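Local coordinates for protein putative acetyltransferase Ta0821 (Thermoplasma acidophilum DSM 1728, PDB 3C26) that is a putative acyltransferase of the acetyltransferase (GNAT) family, probably transferring acyl groups other than amino-acyl groups, at residues Pro13-Glu18 with Gly69-Thr74; Phe22-Trp27 with Thr44-Val49; Gln142-Pro147 with Trp179-Ser184. All coordinates share one frame; numbering follows the deposited sequence.

Contact 1: residues Pro13-Glu18 with Gly69-Thr74; sequences PSDIDE and GRPVAT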
loop_
_atom_site.group_PDB
_atom_site.type_symbol
_atom_site.label_atom_id
_atom_site.label_comp_id
_atom_site.label_asym_id
_atom_site.label_seq_id
_atom_site.Cartn_x
_atom_site.Cartn_y
_atom_site.Cartn_z
ATOM N N PRO A 13 33.406 7.503 -11.042
ATOM C CA PRO A 13 32.807 8.836 -11.089
ATOM C C PRO A 13 32.398 9.298 -12.471
ATOM O O PRO A 13 31.520 10.148 -12.591
ATOM C CB PRO A 13 33.901 9.727 -10.500
ATOM C CG PRO A 13 34.563 8.843 -9.495
ATOM C CD PRO A 13 34.602 7.491 -10.171
ATOM N N SER A 14 32.999 8.724 -13.514
ATOM C CA SER A 14 32.646 9.128 -14.866
ATOM C C SER A 14 31.293 8.562 -15.256
ATOM O O SER A 14 30.686 9.002 -16.240
ATOM C CB SER A 14 33.718 8.727 -15.887
ATOM O OG SER A 14 33.885 7.331 -15.940
ATOM N N ASP A 15 30.801 7.631 -14.428
ATOM C CA ASP A 15 29.512 6.955 -14.655
ATOM C C ASP A 15 28.377 7.674 -13.951
ATOM O O ASP A 15 27.214 7.354 -14.165
ATOM C CB ASP A 15 29.524 5.509 -14.102
ATOM C CG ASP A 15 30.555 4.618 -14.770
ATOM O OD1 ASP A 15 30.721 4.704 -15.990
ATOM O OD2 ASP A 15 31.148 3.770 -14.074
ATOM N N ILE A 16 28.715 8.668 -13.135
ATOM C CA ILE A 16 27.719 9.309 -12.252
ATOM C C ILE A 16 26.560 9.979 -12.991
ATOM O O ILE A 16 25.417 9.877 -12.578
ATOM C CB ILE A 16 28.336 10.282 -11.236
ATOM C CG1 ILE A 16 29.252 9.498 -10.286
ATOM C CG2 ILE A 16 27.266 10.916 -10.350
ATOM C CD1 ILE A 16 29.969 10.396 -9.185
ATOM N N ASP A 17 26.858 10.657 -14.084
ATOM C CA ASP A 17 25.792 11.358 -14.796
ATOM C C ASP A 17 24.754 10.378 -15.339
ATOM O O ASP A 17 23.558 10.647 -15.361
ATOM C CB ASP A 17 26.334 12.227 -15.926
ATOM C CG ASP A 17 26.704 13.621 -15.479
ATOM O OD1 ASP A 17 26.442 14.004 -14.315
ATOM O OD2 ASP A 17 27.239 14.359 -16.340
ATOM N N GLU A 18 25.228 9.200 -15.724
ATOM C CA GLU A 18 24.351 8.171 -16.277
ATOM C C GLU A 18 23.600 7.526 -15.147
ATOM O O GLU A 18 22.406 7.392 -15.190
ATOM C CB GLU A 18 25.129 7.149 -17.100
ATOM C CG GLU A 18 25.514 7.726 -18.451
ATOM C CD GLU A 18 26.684 7.055 -19.094
ATOM O OE1 GLU A 18 27.847 7.321 -18.696
ATOM O OE2 GLU A 18 26.455 6.292 -20.048
ATOM N N GLY A 69 30.761 -0.207 -22.667
ATOM C CA GLY A 69 31.394 0.724 -21.730
ATOM C C GLY A 69 30.412 1.616 -21.022
ATOM O O GLY A 69 30.785 2.355 -20.112
ATOM N N ARG A 70 29.156 1.565 -21.462
ATOM C CA ARG A 70 28.107 2.423 -20.874
ATOM C C ARG A 70 27.410 1.734 -19.727
ATOM O O ARG A 70 26.964 0.625 -19.885
ATOM C CB ARG A 70 27.039 2.844 -21.903
ATOM C CG ARG A 70 27.465 3.904 -22.929
ATOM C CD ARG A 70 26.355 4.118 -23.987
ATOM N NE ARG A 70 26.232 2.970 -24.894
ATOM C CZ ARG A 70 25.328 2.008 -24.778
ATOM N NH1 ARG A 70 24.419 2.031 -23.795
ATOM N NH2 ARG A 70 25.347 1.011 -25.649
ATOM N N PRO A 71 27.326 2.387 -18.565
ATOM C CA PRO A 71 26.616 1.723 -17.468
ATOM C C PRO A 71 25.108 1.626 -17.708
ATOM O O PRO A 71 24.504 2.605 -18.152
ATOM C CB PRO A 71 26.919 2.604 -16.268
ATOM C CG PRO A 71 27.231 3.942 -16.829
ATOM C CD PRO A 71 27.880 3.691 -18.163
ATOM N N VAL A 72 24.519 0.444 -17.444
ATOM C CA VAL A 72 23.061 0.271 -17.636
ATOM C C VAL A 72 22.297 -0.149 -16.342
ATOM O O VAL A 72 21.067 -0.072 -16.253
ATOM C CB VAL A 72 22.724 -0.685 -18.858
ATOM C CG1 VAL A 72 23.330 -0.137 -20.193
ATOM C CG2 VAL A 72 23.168 -2.131 -18.578
ATOM N N ALA A 73 23.059 -0.556 -15.339
ATOM C CA ALA A 73 22.500 -1.001 -14.038
ATOM C C ALA A 73 23.530 -0.816 -12.934
ATOM O O ALA A 73 24.773 -0.841 -13.170
ATOM C CB ALA A 73 22.075 -2.458 -14.083
ATOM N N THR A 74 23.017 -0.615 -11.728
ATOM C CA THR A 74 23.887 -0.507 -10.556
ATOM C C THR A 74 23.492 -1.495 -9.499
ATOM O O THR A 74 22.336 -1.948 -9.419
ATOM C CB THR A 74 23.805 0.914 -9.896
ATOM O OG1 THR A 74 22.455 1.173 -9.431
ATOM C CG2 THR A 74 24.227 2.012 -10.863
HETATM O O HOH W 1 23.738 4.428 -19.735
#
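The carboxylates of Asp15 and Glu18 both turn a face to the ring of Pro71, which meets them through its CG and CD atoms. Over Glu18 the approach is nearly square: Pro71 CG stands almost directly above the carboxylate plane, and Pro71 CD comes to 3.5 Å from Glu18 OE2. Asp15 receives the same ring more obliquely, with its OD1 at 3.7 Å from Pro71 CG. The CG-CD edge of the proline ring thus packs against both acidic side chains, and Glu18 adds its own CB at 3.8 Å from Pro71 CG. Beyond CG the Glu18 chain is extended, which carries OE2 past the proline to 3.9 Å from Arg70 CG. The guanidinium of Arg70 leads away, however, and Arg70 NE remains 5.9 Å from Glu18 OE2, too far for a salt bridge.

A water may link the two sides. It donates to Pro71 O, but its bond to Glu18 OE2 is weak and the bridge is therefore tentative. In the GNAT fold this contact joins the short helix 16-19 to the start of strand 70-79, beside its hairpin partner 62-67. That partner supplies Arg66, which forms a salt bridge with Asp15 OD2, while the backbone N of Ser12 binds the same oxygen.

The contact shows how an apolar ring can be packed against acids. Its C-H groups meet carboxylate faces, and the carboxylate of Asp15, next to the buried proline, is satisfied by neighbours that probably favour its charged form.

Contact 2: residues Phe22-Trp27 with Thr44-Val49; sequences FTSNTW and TMDDYV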
loop_
_atom_site.group_PDB
_atom_site.type_symbol
_atom_site.label_atom_id
_atom_site.label_comp_id
_atom_site.label_asym_id
_atom_site.label_seq_id
_atom_site.Cartn_x
_atom_site.Cartn_y
_atom_site.Cartn_z
ATOM N N PHE A 22 19.188 6.527 -13.496
ATOM C CA PHE A 22 18.689 5.164 -13.220
ATOM C C PHE A 22 17.566 5.207 -12.144
ATOM O O PHE A 22 17.551 6.090 -11.268
ATOM C CB PHE A 22 19.830 4.270 -12.687
ATOM C CG PHE A 22 20.930 3.909 -13.696
ATOM C CD1 PHE A 22 21.007 4.487 -14.932
ATOM C CD2 PHE A 22 21.933 3.015 -13.339
ATOM C CE1 PHE A 22 22.071 4.189 -15.797
ATOM C CE2 PHE A 22 22.928 2.688 -14.202
ATOM C CZ PHE A 22 23.018 3.292 -15.434
ATOM N N THR A 23 16.628 4.257 -12.221
ATOM C CA THR A 23 15.585 4.103 -11.186
ATOM C C THR A 23 15.484 2.672 -10.658
ATOM O O THR A 23 15.861 1.710 -11.307
ATOM C CB THR A 23 14.158 4.488 -11.682
ATOM O OG1 THR A 23 13.737 3.603 -12.724
ATOM C CG2 THR A 23 14.111 5.950 -12.238
ATOM N N SER A 24 14.965 2.580 -9.441
ATOM C CA SER A 24 14.651 1.298 -8.798
ATOM C C SER A 24 13.465 0.590 -9.453
ATOM O O SER A 24 13.216 -0.587 -9.189
ATOM C CB SER A 24 14.310 1.504 -7.328
ATOM O OG SER A 24 13.150 2.280 -7.193
ATOM N N ASN A 25 12.743 1.311 -10.290
ATOM C CA ASN A 25 11.548 0.805 -11.008
ATOM C C ASN A 25 12.011 -0.094 -12.133
ATOM O O ASN A 25 12.417 0.338 -13.194
ATOM C CB ASN A 25 10.694 1.986 -11.521
ATOM C CG ASN A 25 9.310 1.580 -12.065
ATOM O OD1 ASN A 25 9.076 0.456 -12.456
ATOM N ND2 ASN A 25 8.399 2.542 -12.096
ATOM N N THR A 26 11.942 -1.386 -11.869
ATOM C CA THR A 26 12.429 -2.394 -12.798
ATOM C C THR A 26 11.279 -3.172 -13.441
ATOM O O THR A 26 11.484 -4.144 -14.164
ATOM C CB THR A 26 13.269 -3.433 -12.073
ATOM O OG1 THR A 26 12.446 -4.041 -11.083
ATOM C CG2 THR A 26 14.515 -2.796 -11.434
ATOM N N TRP A 27 10.081 -2.699 -13.178
ATOM C CA TRP A 27 8.858 -3.354 -13.648
ATOM C C TRP A 27 8.560 -3.115 -15.137
ATOM O O TRP A 27 9.042 -2.160 -15.752
ATOM C CB TRP A 27 7.659 -2.898 -12.790
ATOM C CG TRP A 27 7.695 -3.346 -11.354
ATOM C CD1 TRP A 27 8.774 -3.827 -10.660
ATOM C CD2 TRP A 27 6.622 -3.243 -10.404
ATOM N NE1 TRP A 27 8.417 -4.098 -9.337
ATOM C CE2 TRP A 27 7.108 -3.718 -9.159
ATOM C CE3 TRP A 27 5.293 -2.804 -10.486
ATOM C CZ2 TRP A 27 6.309 -3.792 -8.031
ATOM C CZ3 TRP A 27 4.491 -2.887 -9.330
ATOM C CH2 TRP A 27 5.006 -3.363 -8.142
ATOM N N THR A 44 10.613 5.333 1.965
ATOM C CA THR A 44 11.661 6.337 1.830
ATOM C C THR A 44 13.009 5.797 1.428
ATOM O O THR A 44 13.997 6.518 1.377
ATOM C CB THR A 44 11.795 7.166 3.122
ATOM O OG1 THR A 44 12.281 6.341 4.175
ATOM C CG2 THR A 44 10.468 7.790 3.520
HETATM N N MSE A 45 13.042 4.520 1.077
HETATM C CA MSE A 45 14.284 3.923 0.633
HETATM C C MSE A 45 14.831 4.595 -0.629
HETATM O O MSE A 45 16.027 4.751 -0.789
HETATM C CB MSE A 45 14.126 2.436 0.360
HETATM C CG MSE A 45 15.439 1.741 0.209
HETATM SE SE MSE A 45 15.370 -0.209 0.449
HETATM C CE MSE A 45 14.227 -0.705 -1.044
ATOM N N ASP A 46 13.938 5.002 -1.512
ATOM C CA ASP A 46 14.345 5.627 -2.784
ATOM C C ASP A 46 14.997 6.960 -2.552
ATOM O O ASP A 46 15.965 7.306 -3.226
ATOM C CB ASP A 46 13.174 5.790 -3.795
ATOM C CG ASP A 46 12.902 4.512 -4.602
ATOM O OD1 ASP A 46 13.531 4.334 -5.660
ATOM O OD2 ASP A 46 12.117 3.646 -4.160
ATOM N N ASP A 47 14.470 7.697 -1.590
ATOM C CA ASP A 47 14.984 9.014 -1.274
ATOM C C ASP A 47 16.332 8.888 -0.587
ATOM O O ASP A 47 17.188 9.768 -0.709
ATOM C CB ASP A 47 14.052 9.772 -0.319
ATOM C CG ASP A 47 12.657 10.015 -0.909
ATOM O OD1 ASP A 47 12.516 10.626 -1.978
ATOM O OD2 ASP A 47 11.713 9.551 -0.293
ATOM N N TYR A 48 16.472 7.832 0.208
ATOM C CA TYR A 48 17.736 7.533 0.882
ATOM C C TYR A 48 18.796 7.293 -0.182
ATOM O O TYR A 48 19.826 7.923 -0.211
ATOM C CB TYR A 48 17.665 6.275 1.782
ATOM C CG TYR A 48 19.062 5.874 2.296
ATOM C CD1 TYR A 48 19.740 6.652 3.231
ATOM C CD2 TYR A 48 19.703 4.736 1.834
ATOM C CE1 TYR A 48 21.006 6.306 3.691
ATOM C CE2 TYR A 48 20.950 4.374 2.293
ATOM C CZ TYR A 48 21.608 5.161 3.205
ATOM O OH TYR A 48 22.853 4.779 3.655
ATOM N N VAL A 49 18.560 6.304 -1.019
ATOM C CA VAL A 49 19.545 5.934 -2.043
ATOM C C VAL A 49 19.844 7.156 -2.959
ATOM O O VAL A 49 20.979 7.382 -3.398
ATOM C CB VAL A 49 19.069 4.683 -2.856
ATOM C CG1 VAL A 49 20.079 4.384 -4.027
ATOM C CG2 VAL A 49 18.878 3.394 -1.955
HETATM O O HOH W 2 14.616 5.058 -8.064
#
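Ser24 and Asp46 point their side chains at each other across the N-terminal part of the GNAT fold, where the loop between helices 16-19 and 31-40 faces the first turn of helix 45-58. They meet hydroxyl to carboxylate. Ser24 OG donates to Asp46 OD1 over 2.6 Å, a short bond that enters on the syn lone pair, the side of the other carboxylate oxygen. Two torsions set up this encounter: Ser24 holds OG between its backbone N and carbonyl carbon (chi1 64°), and Asp46 carries CG anti to its carbonyl carbon (chi1 -83°), which brings OD1 up to the serine hydroxyl.

The serine hydroxyl has a second partner in Tyr36 OH, from helix 31-40, and is therefore held between two helices. Asp46 OD1 is busier still, for Arg91 forms a long, weak ion pair with it and a nitrate ion, probably from the crystallisation liquor, lies close by. The contact sits at the surface and consists of this one residue pair, reinforced by a water that accepts from Ser24 N at 2.9 Å and donates to Asp46 OD1 at 2.7 Å.

Contact 3: residues Gln142-Pro147 with Trp179-Ser184; sequences QVEEYP and WKYMCS. With EDO (1,2-ethanediol), chain F; EDO (1,2-ethanediol), chain G.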
loop_
_atom_site.group_PDB
_atom_site.type_symbol
_atom_site.label_atom_id
_atom_site.label_comp_id
_atom_site.label_asym_id
_atom_site.label_seq_id
_atom_site.Cartn_x
_atom_site.Cartn_y
_atom_site.Cartn_z
ATOM N N GLN A 142 13.596 -14.816 3.619
ATOM C CA GLN A 142 13.253 -13.716 4.519
ATOM C C GLN A 142 13.629 -14.002 5.969
ATOM O O GLN A 142 13.260 -15.037 6.509
ATOM C CB GLN A 142 11.770 -13.411 4.479
ATOM C CG GLN A 142 11.456 -12.065 5.089
ATOM C CD GLN A 142 10.023 -11.641 4.868
ATOM O OE1 GLN A 142 9.521 -11.653 3.751
ATOM N NE2 GLN A 142 9.371 -11.245 5.930
ATOM N N VAL A 143 14.333 -13.066 6.607
ATOM C CA VAL A 143 14.766 -13.282 7.992
ATOM C C VAL A 143 14.164 -12.270 8.961
ATOM O O VAL A 143 14.137 -12.479 10.183
ATOM C CB VAL A 143 16.347 -13.266 8.119
ATOM C CG1 VAL A 143 16.987 -14.393 7.304
ATOM C CG2 VAL A 143 16.942 -11.904 7.692
ATOM N N GLU A 144 13.715 -11.147 8.433
ATOM C CA GLU A 144 13.085 -10.144 9.286
ATOM C C GLU A 144 12.141 -9.225 8.514
ATOM O O GLU A 144 12.167 -9.158 7.279
ATOM C CB GLU A 144 14.170 -9.371 10.085
ATOM C CG GLU A 144 13.693 -8.410 11.247
ATOM C CD GLU A 144 12.755 -9.021 12.279
ATOM O OE1 GLU A 144 11.519 -9.138 12.054
ATOM O OE2 GLU A 144 13.264 -9.434 13.341
ATOM N N GLU A 145 11.329 -8.480 9.255
ATOM C CA GLU A 145 10.395 -7.566 8.606
ATOM C C GLU A 145 10.098 -6.363 9.489
ATOM O O GLU A 145 9.941 -6.505 10.708
ATOM C CB GLU A 145 9.126 -8.381 8.260
ATOM C CG GLU A 145 7.861 -7.654 8.209
ATOM C CD GLU A 145 6.765 -8.468 7.548
ATOM O OE1 GLU A 145 6.384 -9.555 8.047
ATOM O OE2 GLU A 145 6.290 -8.018 6.516
ATOM N N TYR A 146 10.048 -5.183 8.857
ATOM C CA TYR A 146 9.796 -3.888 9.526
ATOM C C TYR A 146 8.599 -3.153 8.933
ATOM O O TYR A 146 8.749 -2.379 7.977
ATOM C CB TYR A 146 11.011 -2.932 9.448
ATOM C CG TYR A 146 12.160 -3.331 10.325
ATOM C CD1 TYR A 146 12.885 -4.489 10.063
ATOM C CD2 TYR A 146 12.532 -2.564 11.419
ATOM C CE1 TYR A 146 13.935 -4.891 10.889
ATOM C CE2 TYR A 146 13.595 -2.948 12.252
ATOM C CZ TYR A 146 14.285 -4.108 11.975
ATOM O OH TYR A 146 15.324 -4.475 12.769
ATOM N N PRO A 147 7.398 -3.377 9.496
ATOM C CA PRO A 147 6.232 -2.627 9.068
ATOM C C PRO A 147 6.507 -1.130 9.099
ATOM O O PRO A 147 7.236 -0.652 9.951
ATOM C CB PRO A 147 5.174 -3.004 10.104
ATOM C CG PRO A 147 5.542 -4.248 10.597
ATOM C CD PRO A 147 7.046 -4.373 10.518
ATOM N N TRP A 179 20.411 1.651 7.126
ATOM C CA TRP A 179 19.890 0.810 6.015
ATOM C C TRP A 179 20.623 -0.499 5.744
ATOM O O TRP A 179 20.518 -1.093 4.663
ATOM C CB TRP A 179 19.764 1.610 4.708
ATOM C CG TRP A 179 18.776 2.707 4.792
ATOM C CD1 TRP A 179 19.020 3.986 5.248
ATOM C CD2 TRP A 179 17.373 2.663 4.472
ATOM N NE1 TRP A 179 17.871 4.702 5.229
ATOM C CE2 TRP A 179 16.852 3.942 4.729
ATOM C CE3 TRP A 179 16.513 1.666 4.007
ATOM C CZ2 TRP A 179 15.507 4.265 4.534
ATOM C CZ3 TRP A 179 15.173 2.000 3.799
ATOM C CH2 TRP A 179 14.693 3.282 4.080
ATOM N N LYS A 180 21.357 -0.912 6.754
ATOM C CA LYS A 180 22.102 -2.147 6.771
ATOM C C LYS A 180 21.591 -2.983 7.952
ATOM O O LYS A 180 21.477 -2.498 9.060
ATOM C CB LYS A 180 23.606 -1.839 6.902
ATOM C CG LYS A 180 24.200 -1.061 5.740
ATOM C CD LYS A 180 25.610 -0.511 6.030
ATOM C CE LYS A 180 25.545 0.834 6.703
ATOM N NZ LYS A 180 26.891 1.444 7.140
ATOM N N TYR A 181 21.248 -4.239 7.680
ATOM C CA TYR A 181 20.851 -5.169 8.730
ATOM C C TYR A 181 22.099 -5.960 9.165
ATOM O O TYR A 181 22.632 -6.796 8.435
ATOM C CB TYR A 181 19.707 -6.102 8.265
ATOM C CG TYR A 181 18.985 -6.789 9.409
ATOM C CD1 TYR A 181 18.079 -6.075 10.219
ATOM C CD2 TYR A 181 19.174 -8.137 9.675
ATOM C CE1 TYR A 181 17.397 -6.680 11.234
ATOM C CE2 TYR A 181 18.515 -8.728 10.719
ATOM C CZ TYR A 181 17.641 -8.005 11.503
ATOM O OH TYR A 181 16.985 -8.642 12.535
HETATM N N MSE A 182 22.521 -5.702 10.386
HETATM C CA MSE A 182 23.772 -6.231 10.902
HETATM C C MSE A 182 23.622 -6.788 12.302
HETATM O O MSE A 182 22.799 -6.336 13.081
HETATM C CB MSE A 182 24.820 -5.095 10.932
HETATM C CG MSE A 182 24.477 -3.954 11.870
HETATM SE SE MSE A 182 25.783 -2.446 11.932
HETATM C CE MSE A 182 25.372 -1.572 10.263
ATOM N N CYS A 183 24.466 -7.746 12.614
ATOM C CA CYS A 183 24.456 -8.371 13.916
ATOM C C CYS A 183 25.781 -8.171 14.626
ATOM O O CYS A 183 26.839 -7.969 14.018
ATOM C CB CYS A 183 24.124 -9.860 13.829
ATOM S SG CYS A 183 22.744 -10.244 12.695
ATOM N N SER A 184 25.677 -8.158 15.936
ATOM C CA SER A 184 26.864 -8.132 16.789
ATOM C C SER A 184 26.521 -8.599 18.202
ATOM O O SER A 184 25.626 -8.040 18.851
ATOM C CB SER A 184 27.514 -6.752 16.804
ATOM O OG SER A 184 28.491 -6.710 17.826
HETATM C C1 EDO F . 2.682 -6.348 7.992
HETATM O O1 EDO F . 3.970 -6.938 8.262
HETATM C C2 EDO F . 2.720 -5.322 6.854
HETATM O O2 EDO F . 2.444 -5.943 5.591
HETATM C C1 EDO G . 11.938 -17.677 2.670
HETATM O O1 EDO G . 11.151 -16.483 2.675
HETATM C C2 EDO G . 11.362 -18.717 1.718
HETATM O O2 EDO G . 12.424 -19.481 1.100
#
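Tyr181 meets two side chains of strand 141-153, which belongs to a different sheet, at once: Tyr146 along its ring edge and Glu144 near its hydroxyl. The two tyrosines do not stack. Tyr146 OH lies in the plane of the Tyr181 ring, 3.4 Å from Tyr181 CE1, and that carbon in turn sits near the plane of the Tyr146 ring, so edge faces edge. A carbon contact of 3.9 Å between Tyr146 CE1 and Tyr181 CE1 completes the join. At the hydroxyl end of the ring, Tyr181 OH approaches Glu144 CG at 3.5 Å, with the carboxylate turned 69° from the ring plane.

One step further out, polar partners fix these groups. The Glu144 chain bends at chi2 (52°) and curls its carboxylate back over the strand, where OE1 accepts the backbone N-H of Glu145 at 2.9 Å through its anti lone pair. Its other oxygen, OE2, forms a salt bridge with Arg244 NH1, and the same nitrogen is hydrogen-bonded to Tyr181 OH. Tyr146 OH is hydrogen-bonded to Asn220 OD1.

The backbones add the next layer. Val143 and Glu144 both face Val261 in a classic beta bulge of strand 141-153, and this interrupts the regular alternation of side chains just where Glu144 turns toward Tyr181. Across from it, strand 180-183 pairs with 174-177 in a small antiparallel hairpin, clasped by the disulfide between Cys183 and Cys174.

The two strands are thus joined by side chains, tyrosine hydroxyls and ring edges meeting carbon while Asn220 and Arg244 satisfy the hydroxyls from outside. Arg244 serves Glu144 and Tyr181 together, so a single cation links both sides and would be expected to stabilise the glutamate as an anion.

How the contacts relate
The three contacts differ in burial and in chemistry. Contact 3 is buried and relies on ring edges and hydroxyls set against carbon, its polar ends met by residues beyond the two strands; contact 1, partly buried, sets a proline ring against two acids; contact 2 is a surface pair made by one hydroxyl-carboxylate bond. Contacts 1 and 3 each use a strand of the extended mixed sheet system, 70-79 and 141-153, whereas contact 2 joins a loop to helix 45-58. Contact 2 is nested within the chain loop that contact 1 closes, and Phe22 joins them, its CZ 3.2 Å from Pro71 O. Contact 2 also reaches contact 3 through Trp179, which stacks on Tyr48.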